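Local coordinates for DspB (Aggregatibacter actinomycetemcomitans, PDB 1YHT), which hydrolyses terminal N-acetylhexosamine residues as a family 20 glycoside hydrolase and disperses biofilms, probably by cutting a matrix polysaccharide, at residues 66-70 with 71-75; 90-94 with 95-99; 122-125 with 126-130; 213-217 with 218-222. All coordinates share one frame; numbering follows the deposited sequence.

Contact 1 of 4, residues 66-70 with 71-75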
# COMPACT_ATOMS: atom_id res chain seq x y z
N LEU A 66 0.87 15.76 -13.88
CA LEU A 66 0.19 16.64 -12.91
C LEU A 66 1.13 17.22 -11.86
O LEU A 66 1.01 18.40 -11.46
CB LEU A 66 -0.97 15.88 -12.23
CG LEU A 66 -2.38 15.97 -12.82
CD1 LEU A 66 -2.42 15.65 -14.22
CD2 LEU A 66 -3.31 15.01 -12.10
N LEU A 67 2.06 16.39 -11.38
CA LEU A 67 3.06 16.85 -10.40
C LEU A 67 4.36 17.33 -11.04
O LEU A 67 5.28 17.72 -10.36
CB LEU A 67 3.33 15.77 -9.37
CG LEU A 67 2.08 15.18 -8.72
CD1 LEU A 67 2.45 13.99 -7.92
CD2 LEU A 67 1.33 16.18 -7.86
N ASN A 68 4.39 17.32 -12.37
CA ASN A 68 5.50 17.77 -13.19
C ASN A 68 6.86 17.13 -12.79
O ASN A 68 7.80 17.82 -12.44
CB ASN A 68 5.59 19.32 -13.25
CG ASN A 68 6.51 19.79 -14.35
OD1 ASN A 68 6.83 19.02 -15.26
ND2 ASN A 68 6.95 21.05 -14.29
N GLN A 69 6.88 15.80 -12.80
CA GLN A 69 8.05 14.99 -12.54
C GLN A 69 8.22 14.19 -13.79
O GLN A 69 7.54 13.16 -14.00
CB GLN A 69 7.82 14.06 -11.33
CG GLN A 69 8.98 13.09 -11.12
CD GLN A 69 9.01 12.52 -9.73
OE1 GLN A 69 9.71 13.06 -8.86
NE2 GLN A 69 8.27 11.40 -9.51
N ARG A 70 9.06 14.70 -14.68
CA ARG A 70 9.11 14.21 -16.03
C ARG A 70 10.50 13.62 -16.32
O ARG A 70 11.56 14.14 -15.88
CB ARG A 70 8.75 15.32 -17.02
CG ARG A 70 7.30 15.89 -16.95
CD ARG A 70 6.20 14.84 -17.08
NE ARG A 70 6.37 13.89 -18.17
CZ ARG A 70 6.13 14.13 -19.45
NH1 ARG A 70 5.73 15.33 -19.85
NH2 ARG A 70 6.33 13.19 -20.37
N ALA A 71 10.49 12.52 -17.09
CA ALA A 71 11.73 11.82 -17.47
C ALA A 71 12.70 12.74 -18.24
O ALA A 71 13.91 12.72 -18.01
CB ALA A 71 11.42 10.61 -18.27
N GLU A 72 12.14 13.59 -19.07
CA GLU A 72 12.94 14.51 -19.82
C GLU A 72 13.66 15.51 -18.92
O GLU A 72 14.73 15.98 -19.32
CB GLU A 72 12.04 15.18 -20.87
CG GLU A 72 12.69 15.82 -22.06
CD GLU A 72 11.65 16.11 -23.16
OE1 GLU A 72 11.33 15.15 -23.92
OE2 GLU A 72 11.12 17.25 -23.23
N ASN A 73 13.11 15.81 -17.72
CA ASN A 73 13.68 16.78 -16.74
C ASN A 73 14.72 16.13 -15.80
O ASN A 73 15.48 16.80 -15.14
CB ASN A 73 12.62 17.85 -16.16
CG ASN A 73 11.89 17.55 -14.70
OD1 ASN A 73 12.51 17.72 -13.58
ND2 ASN A 73 10.50 17.35 -14.73
N ALA A 74 14.82 14.80 -15.87
CA ALA A 74 15.55 14.03 -14.90
C ALA A 74 17.03 13.80 -15.31
O ALA A 74 17.40 13.91 -16.48
CB ALA A 74 14.84 12.70 -14.69
N VAL A 75 17.86 13.46 -14.34
CA VAL A 75 19.20 12.91 -14.66
C VAL A 75 19.10 11.38 -14.64
O VAL A 75 18.61 10.80 -13.66
CB VAL A 75 20.33 13.54 -13.72
CG1 VAL A 75 19.88 13.64 -12.33
CG2 VAL A 75 21.62 12.75 -13.77
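Arg70 and Asn73 meet across a tight bend, where the chain turns from an irregular run at 66-70 into three residues of helical phi/psi, 71-73, before entering strand 75-76. The bend is closed by Asn73 N, which donates to Arg70 O at 2.9 Å. That bond is far from straight (137° at the hydrogen), and the donor stands well above the carbonyl plane. One residue on, Ala74 N reaches Ala71 O at 3.1 Å, so two successive turns overlap. Upstream, Asn68 and Gln69 both face Ser64 in a G1 beta bulge.

The Asn73 side chain runs back toward Arg70, its CB pointing that way; its amide is probably modelled turned over, which leaves its partners open. Arg70 starts with CG anti to its carbonyl carbon (chi1 -64°) and then bends at chi2 and chi3, which curls the guanidinium away from the turn to form a salt bridge from NE to Glu63. The same Glu63 carboxylate oxygen accepts from Ala71 N. Ala74 CB lies 3.8 Å from Arg70 O. The amide of Asn68 finds Asp131, and that of Gln69 finds Asn84 and two backbone carbonyls.

Two donors, the Arg70 guanidinium and the backbone N-H of Ala71 within the turn, thus meet on Glu63 OE2, which would probably help keep this carboxylate ionised.

Contact 2 of 4, residues 90-94 with 95-99; sequences PFLSY and RQLDD
Arg95, the first residue after Tyr94 in helix 94-106, lays its CB 3.9 Å from Ser93 OG, while the rest of its chain leads off into the open.

Gln96 does most of the work. Its backbone N donates to Ser93 OG at 3.0 Å in a nearly straight bond (168°). Its side chain leaves with CG anti to its own carbonyl carbon (chi1 -72°) and runs extended back past the serine, which brings OE1 within 2.9 Å of Ser93 N. The OE1 bond is just as straight, with the donor tilted 31° from the amide plane. A water donates to the same OE1 and to Phe91 O, so two donors grip that oxygen; NE2 is turned to Gly80 O.

Leu97 N donates to Ser93 O at 2.8 Å, nearly in line with the carbonyl. Its side chain crosses that of Leu92 at about a right angle, Leu97 CD2 resting 3.8 Å from Leu92 CD1, and its other methyl comes obliquely to the Tyr94 ring. Ile170 of helix 154-171 touches both Leu97 and Tyr94, whose hydroxyl is hydrogen-bonded to His65.

Asp98 N continues the helical pattern with Tyr94 O at 2.9 Å; its carboxylate turns to Lys101 in a salt bridge. Asp99 N follows on Arg95 O, and the Asp99 carboxylate pairs with Lys36 of helix 32-44.

The reciprocal Ser93-Gln96 pair is a capping box, here starting a peripheral helix of the TIM barrel, with two residues separating that helix from the short strand 90-91.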
# COMPACT_ATOMS: atom_id res chain seq x y z
N PRO A 90 14.52 8.92 -7.05
CA PRO A 90 14.21 8.20 -8.28
C PRO A 90 12.74 8.06 -8.62
O PRO A 90 11.89 8.11 -7.74
CB PRO A 90 14.81 6.82 -8.03
CG PRO A 90 14.71 6.65 -6.53
CD PRO A 90 14.98 8.00 -5.98
N PHE A 91 12.45 7.93 -9.91
CA PHE A 91 11.08 7.57 -10.30
C PHE A 91 11.09 6.73 -11.55
O PHE A 91 12.03 6.77 -12.37
CB PHE A 91 10.22 8.81 -10.44
CG PHE A 91 10.65 9.73 -11.54
CD1 PHE A 91 10.08 9.62 -12.81
CD2 PHE A 91 11.61 10.72 -11.32
CE1 PHE A 91 10.44 10.49 -13.85
CE2 PHE A 91 11.97 11.58 -12.35
CZ PHE A 91 11.39 11.45 -13.62
N LEU A 92 10.05 5.92 -11.70
CA LEU A 92 9.88 5.08 -12.90
C LEU A 92 9.32 5.94 -13.99
O LEU A 92 8.29 6.61 -13.79
CB LEU A 92 8.96 3.89 -12.62
CG LEU A 92 9.52 2.83 -11.68
CD1 LEU A 92 8.42 1.88 -11.18
CD2 LEU A 92 10.70 2.06 -12.31
N SER A 93 9.94 5.90 -15.17
CA SER A 93 9.39 6.58 -16.31
C SER A 93 8.15 5.85 -16.81
O SER A 93 7.95 4.67 -16.53
CB SER A 93 10.41 6.65 -17.46
OG SER A 93 10.53 5.38 -18.08
N TYR A 94 7.34 6.55 -17.59
CA TYR A 94 6.19 5.93 -18.24
C TYR A 94 6.58 4.74 -19.15
O TYR A 94 5.87 3.75 -19.21
CB TYR A 94 5.46 6.93 -19.12
CG TYR A 94 4.81 8.09 -18.42
CD1 TYR A 94 4.03 7.93 -17.25
CD2 TYR A 94 4.92 9.36 -18.95
CE1 TYR A 94 3.43 9.02 -16.65
CE2 TYR A 94 4.28 10.47 -18.34
CZ TYR A 94 3.56 10.28 -17.18
OH TYR A 94 2.96 11.41 -16.61
N ARG A 95 7.67 4.86 -19.89
CA ARG A 95 8.18 3.74 -20.70
C ARG A 95 8.57 2.53 -19.86
O ARG A 95 8.20 1.39 -20.17
CB ARG A 95 9.35 4.22 -21.57
CG ARG A 95 10.14 3.09 -22.30
CD ARG A 95 10.97 3.65 -23.48
NE ARG A 95 10.67 2.87 -24.72
CZ ARG A 95 9.73 3.16 -25.63
NH1 ARG A 95 8.99 4.27 -25.53
NH2 ARG A 95 9.56 2.34 -26.68
N GLN A 96 9.27 2.79 -18.77
CA GLN A 96 9.57 1.77 -17.79
C GLN A 96 8.32 1.11 -17.21
O GLN A 96 8.24 -0.11 -17.13
CB GLN A 96 10.44 2.31 -16.67
CG GLN A 96 11.84 2.56 -17.15
CD GLN A 96 12.70 3.37 -16.17
OE1 GLN A 96 12.19 4.04 -15.28
NE2 GLN A 96 14.01 3.29 -16.36
N LEU A 97 7.33 1.92 -16.85
CA LEU A 97 6.08 1.38 -16.33
C LEU A 97 5.33 0.56 -17.37
O LEU A 97 4.69 -0.43 -17.04
CB LEU A 97 5.22 2.50 -15.83
CG LEU A 97 5.71 3.22 -14.56
CD1 LEU A 97 5.18 4.64 -14.48
CD2 LEU A 97 5.35 2.40 -13.33
N ASP A 98 5.37 0.99 -18.63
CA ASP A 98 4.72 0.25 -19.72
C ASP A 98 5.39 -1.13 -19.95
O ASP A 98 4.72 -2.10 -20.19
CB ASP A 98 4.75 1.03 -21.02
CG ASP A 98 3.76 2.18 -21.04
OD1 ASP A 98 2.82 2.23 -20.20
OD2 ASP A 98 3.93 3.04 -21.95
N ASP A 99 6.71 -1.18 -19.81
CA ASP A 99 7.48 -2.41 -19.82
C ASP A 99 7.06 -3.36 -18.63
O ASP A 99 6.78 -4.56 -18.83
CB ASP A 99 8.98 -2.07 -19.76
CG ASP A 99 9.89 -3.32 -19.78
OD1 ASP A 99 9.55 -4.30 -20.45
OD2 ASP A 99 10.93 -3.32 -19.10
O HOH W 1 13.85 5.18 -13.36

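Contact 3 of 4, residues 122-125 with 126-130; sequences TAIF and KLVQK
The opening turns of helix 122-132, which follows barrel strand 110-117, bring Thr122 and Lys126 together along one flank and Ile124 and Val128 along another. Four consecutive backbone bonds of the i to i+4 kind join the halves: Lys126 N to Thr122 O, Leu127 N to Ala123 O, Val128 N to Ile124 O at 3.0 Å, and Gln129 N to Phe125 O at 2.8 Å. The last two are close to straight, both 171° at the hydrogen.

Thr122 and Lys126 point the same way and lie alongside each other, Thr122 CG2 touching Lys126 CG at 4.1 Å and CE at a similar distance. A bend at chi2 (-46°) folds the lysine chain back so that its CE as well as its CG rests against this methyl. Thr122 OG1 is engaged by His57 ND1, so the threonine offers its methyl to the lysine and its hydroxyl to the histidine.

Ile124 CG2 meets Val128 CG2 methyl to methyl at 4.3 Å. The valine CG2, anti to its own carbonyl carbon, also sits 3.3 Å from Ile124 O. Leu163 and Phe159 of helix 154-171 cover this flank, while Phe125 packs on Leu137 of helix 134-140. Farther along, Lys130 meets the ring of Tyr86 in a cation-pi contact.

The chemistry is therefore divided by flank: apolar groups face neighbouring helices and loops, and Lys126 borrows a methyl for its aliphatic part while carrying its ammonium group to the exposed side.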
# COMPACT_ATOMS: atom_id res chain seq x y z
N THR A 122 3.62 13.21 1.87
CA THR A 122 4.50 14.38 1.85
C THR A 122 5.21 14.59 0.51
O THR A 122 5.39 15.71 0.10
CB THR A 122 5.50 14.38 3.00
OG1 THR A 122 4.78 14.22 4.22
CG2 THR A 122 6.25 15.71 3.07
N ALA A 123 5.62 13.52 -0.15
CA ALA A 123 6.33 13.67 -1.42
C ALA A 123 5.44 14.40 -2.45
O ALA A 123 5.88 15.27 -3.18
CB ALA A 123 6.76 12.31 -1.94
N ILE A 124 4.17 14.03 -2.49
CA ILE A 124 3.19 14.73 -3.33
C ILE A 124 3.14 16.22 -2.97
O ILE A 124 3.19 17.06 -3.84
CB ILE A 124 1.81 14.12 -3.17
CG1 ILE A 124 1.74 12.73 -3.87
CG2 ILE A 124 0.75 15.02 -3.73
CD1 ILE A 124 0.54 11.88 -3.48
N PHE A 125 3.02 16.53 -1.68
CA PHE A 125 3.03 17.95 -1.24
C PHE A 125 4.27 18.69 -1.75
O PHE A 125 4.21 19.81 -2.26
CB PHE A 125 3.04 18.02 0.29
CG PHE A 125 1.76 17.51 0.97
CD1 PHE A 125 0.57 17.43 0.30
CD2 PHE A 125 1.79 17.20 2.31
CE1 PHE A 125 -0.60 17.02 0.96
CE2 PHE A 125 0.62 16.76 2.98
CZ PHE A 125 -0.56 16.68 2.31
N LYS A 126 5.43 18.05 -1.62
CA LYS A 126 6.66 18.70 -2.01
C LYS A 126 6.70 18.96 -3.53
O LYS A 126 7.16 20.01 -3.95
CB LYS A 126 7.85 17.89 -1.55
CG LYS A 126 7.98 17.80 0.01
CD LYS A 126 7.79 19.20 0.68
CE LYS A 126 8.25 19.28 2.15
NZ LYS A 126 8.09 20.72 2.64
N LEU A 127 6.22 18.03 -4.35
CA LEU A 127 6.13 18.27 -5.81
C LEU A 127 5.13 19.37 -6.20
O LEU A 127 5.39 20.16 -7.13
CB LEU A 127 5.79 16.97 -6.54
CG LEU A 127 6.88 15.90 -6.53
CD1 LEU A 127 6.32 14.55 -6.95
CD2 LEU A 127 8.04 16.34 -7.40
N VAL A 128 3.97 19.36 -5.54
CA VAL A 128 2.95 20.40 -5.70
C VAL A 128 3.51 21.80 -5.33
O VAL A 128 3.38 22.78 -6.06
CB VAL A 128 1.71 20.14 -4.85
CG1 VAL A 128 0.80 21.41 -4.82
CG2 VAL A 128 0.92 18.93 -5.44
N GLN A 129 4.14 21.87 -4.17
CA GLN A 129 4.79 23.11 -3.77
C GLN A 129 5.75 23.65 -4.82
O GLN A 129 5.75 24.84 -5.12
CB GLN A 129 5.55 22.88 -2.45
CG GLN A 129 6.33 24.15 -2.00
CD GLN A 129 6.92 24.00 -0.60
OE1 GLN A 129 6.20 23.67 0.35
NE2 GLN A 129 8.25 24.17 -0.49
N LYS A 130 6.61 22.80 -5.35
CA LYS A 130 7.61 23.23 -6.35
C LYS A 130 6.91 23.72 -7.63
O LYS A 130 7.20 24.78 -8.17
CB LYS A 130 8.55 22.06 -6.65
CG LYS A 130 9.59 22.28 -7.78
CD LYS A 130 10.61 23.32 -7.40
CE LYS A 130 11.73 23.50 -8.46
NZ LYS A 130 11.19 23.90 -9.81

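Contact 4 of 4, residues 213-217 with 218-222; sequences TRMWN and DGLIK
Asn217 and Leu220 close a type I beta turn just past the end of strand 212-216, Leu220 N donating to Asn217 O at 3.0 Å from above the carbonyl plane, 43° out of it. A water links the strand end to the turn, donating to Trp216 O and accepting from Gly219 N, 2.8 Å from each.

Leu220 folds back over the turn: its CB lies 3.3 Å from Asn217 O, its CD1 stays near Asn217 CA, and its CD2 meets the Met215 methyl CE at 3.9 Å. Met215 gets there by an extended chain that bends only at its last torsion (chi3 77°), swinging CE toward the leucine.

Asp218 sends its carboxylate back along the strand end, OD2 coming 3.5 Å from Trp216 CB and lying obliquely to the indole. Both carboxylate oxygens are held, OD2 by Trp237 NE1 and OD1 by Glu184 N. Asn217 has its CG in the crowded position between N and carbonyl carbon (chi1 66°), and its amide bridges to the next strand's end, with OD1 taking Trp237 N and ND2 giving to Ser238 O.

Trp216 itself is fixed by NE1 on Glu114 and enclosed by the rings of His179, Trp237 and Tyr272; a bound acetic acid, probably from the crystallisation liquor, lies about 3 Å from its side chain. Buried aromatic and acidic residues gather here at the C-terminal ends of parallel strands, as in the sugar pocket of family 20 TIM barrels, which this strand-to-loop turn probably helps shape.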
# COMPACT_ATOMS: atom_id res chain seq x y z
N THR A 213 -12.13 -0.57 -5.16
CA THR A 213 -11.34 0.16 -4.18
C THR A 213 -10.76 -0.81 -3.14
O THR A 213 -11.45 -1.68 -2.61
CB THR A 213 -12.27 1.22 -3.47
OG1 THR A 213 -12.90 2.06 -4.44
CG2 THR A 213 -11.52 2.04 -2.44
N ARG A 214 -9.48 -0.62 -2.87
CA ARG A 214 -8.81 -1.22 -1.72
C ARG A 214 -8.45 -0.11 -0.73
O ARG A 214 -8.16 1.05 -1.10
CB ARG A 214 -7.59 -2.06 -2.15
CG ARG A 214 -7.96 -3.31 -2.91
CD ARG A 214 -7.88 -4.60 -2.07
NE ARG A 214 -8.50 -5.72 -2.78
CZ ARG A 214 -7.87 -6.60 -3.56
NH1 ARG A 214 -6.54 -6.60 -3.70
NH2 ARG A 214 -8.59 -7.52 -4.23
N MET A 215 -8.49 -0.47 0.55
CA MET A 215 -8.23 0.46 1.62
C MET A 215 -7.70 -0.20 2.89
O MET A 215 -8.15 -1.28 3.23
CB MET A 215 -9.55 1.19 1.95
CG MET A 215 -9.35 2.36 2.80
SD MET A 215 -10.96 3.19 3.11
CE MET A 215 -11.58 2.07 4.33
N TRP A 216 -6.76 0.47 3.59
CA TRP A 216 -6.23 0.01 4.87
C TRP A 216 -7.37 0.03 5.92
O TRP A 216 -8.33 0.81 5.78
CB TRP A 216 -5.03 0.88 5.32
CG TRP A 216 -3.81 0.82 4.44
CD1 TRP A 216 -3.26 1.84 3.73
CD2 TRP A 216 -2.99 -0.33 4.18
NE1 TRP A 216 -2.14 1.41 3.05
CE2 TRP A 216 -1.95 0.08 3.31
CE3 TRP A 216 -2.98 -1.64 4.66
CZ2 TRP A 216 -0.95 -0.78 2.87
CZ3 TRP A 216 -2.01 -2.49 4.26
CH2 TRP A 216 -0.98 -2.06 3.34
N ASN A 217 -7.30 -0.81 6.95
CA ASN A 217 -8.43 -0.89 7.93
C ASN A 217 -8.52 0.21 8.99
O ASN A 217 -9.46 0.22 9.75
CB ASN A 217 -8.45 -2.24 8.65
CG ASN A 217 -7.26 -2.44 9.53
OD1 ASN A 217 -6.16 -2.69 9.04
ND2 ASN A 217 -7.45 -2.31 10.84
N ASP A 218 -7.55 1.12 9.04
CA ASP A 218 -7.34 1.96 10.20
C ASP A 218 -8.58 2.80 10.58
O ASP A 218 -8.84 3.03 11.77
CB ASP A 218 -6.18 2.93 10.00
CG ASP A 218 -4.89 2.27 9.61
OD1 ASP A 218 -3.85 2.67 10.16
OD2 ASP A 218 -4.92 1.37 8.74
N GLY A 219 -9.31 3.26 9.57
CA GLY A 219 -10.44 4.15 9.77
C GLY A 219 -11.76 3.47 9.97
O GLY A 219 -12.77 4.12 10.03
N LEU A 220 -11.72 2.14 10.11
CA LEU A 220 -12.93 1.35 10.26
C LEU A 220 -13.18 1.16 11.74
O LEU A 220 -12.51 0.36 12.41
CB LEU A 220 -12.79 -0.01 9.54
CG LEU A 220 -12.58 0.08 8.02
CD1 LEU A 220 -12.38 -1.26 7.37
CD2 LEU A 220 -13.74 0.79 7.36
N ILE A 221 -14.13 1.97 12.25
CA ILE A 221 -14.47 1.93 13.66
C ILE A 221 -15.93 1.54 13.83
O ILE A 221 -16.71 1.66 12.91
CB ILE A 221 -14.15 3.25 14.36
CG1 ILE A 221 -15.05 4.40 13.85
CG2 ILE A 221 -12.63 3.60 14.20
CD1 ILE A 221 -14.88 5.66 14.66
N LYS A 222 -16.27 1.03 15.00
CA LYS A 222 -17.65 0.56 15.27
C LYS A 222 -18.72 1.64 15.12
O LYS A 222 -19.80 1.35 14.66
CB LYS A 222 -17.72 0.02 16.70
CG LYS A 222 -17.03 -1.30 16.87
CD LYS A 222 -17.18 -1.79 18.33
CE LYS A 222 -16.01 -2.64 18.76
NZ LYS A 222 -16.07 -2.89 20.27
O HOH W 2 -8.88 3.31 6.81

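Overall arrangement
Contacts 1, 2 and 3 form one cluster at the side of the barrel, while contact 4 stands apart. Contact 1 is the middle piece: it touches contact 2 where Phe91 CZ comes 3.5 Å from Arg70 O, and contact 3 where Leu67 CD2 meets Val128 CG2 at 3.7 Å. Contacts 2 and 3 do not touch each other, their nearest atoms being about 8 Å apart. Helix 154-171 backs all three. Contact 4, with the acetic acid beside Trp216 in the probable sugar pocket, has its centre about 25 Å from that of contact 3, and contacts 1 and 2 lie across the chain's centre from it, about 17 Å away at the nearest atoms.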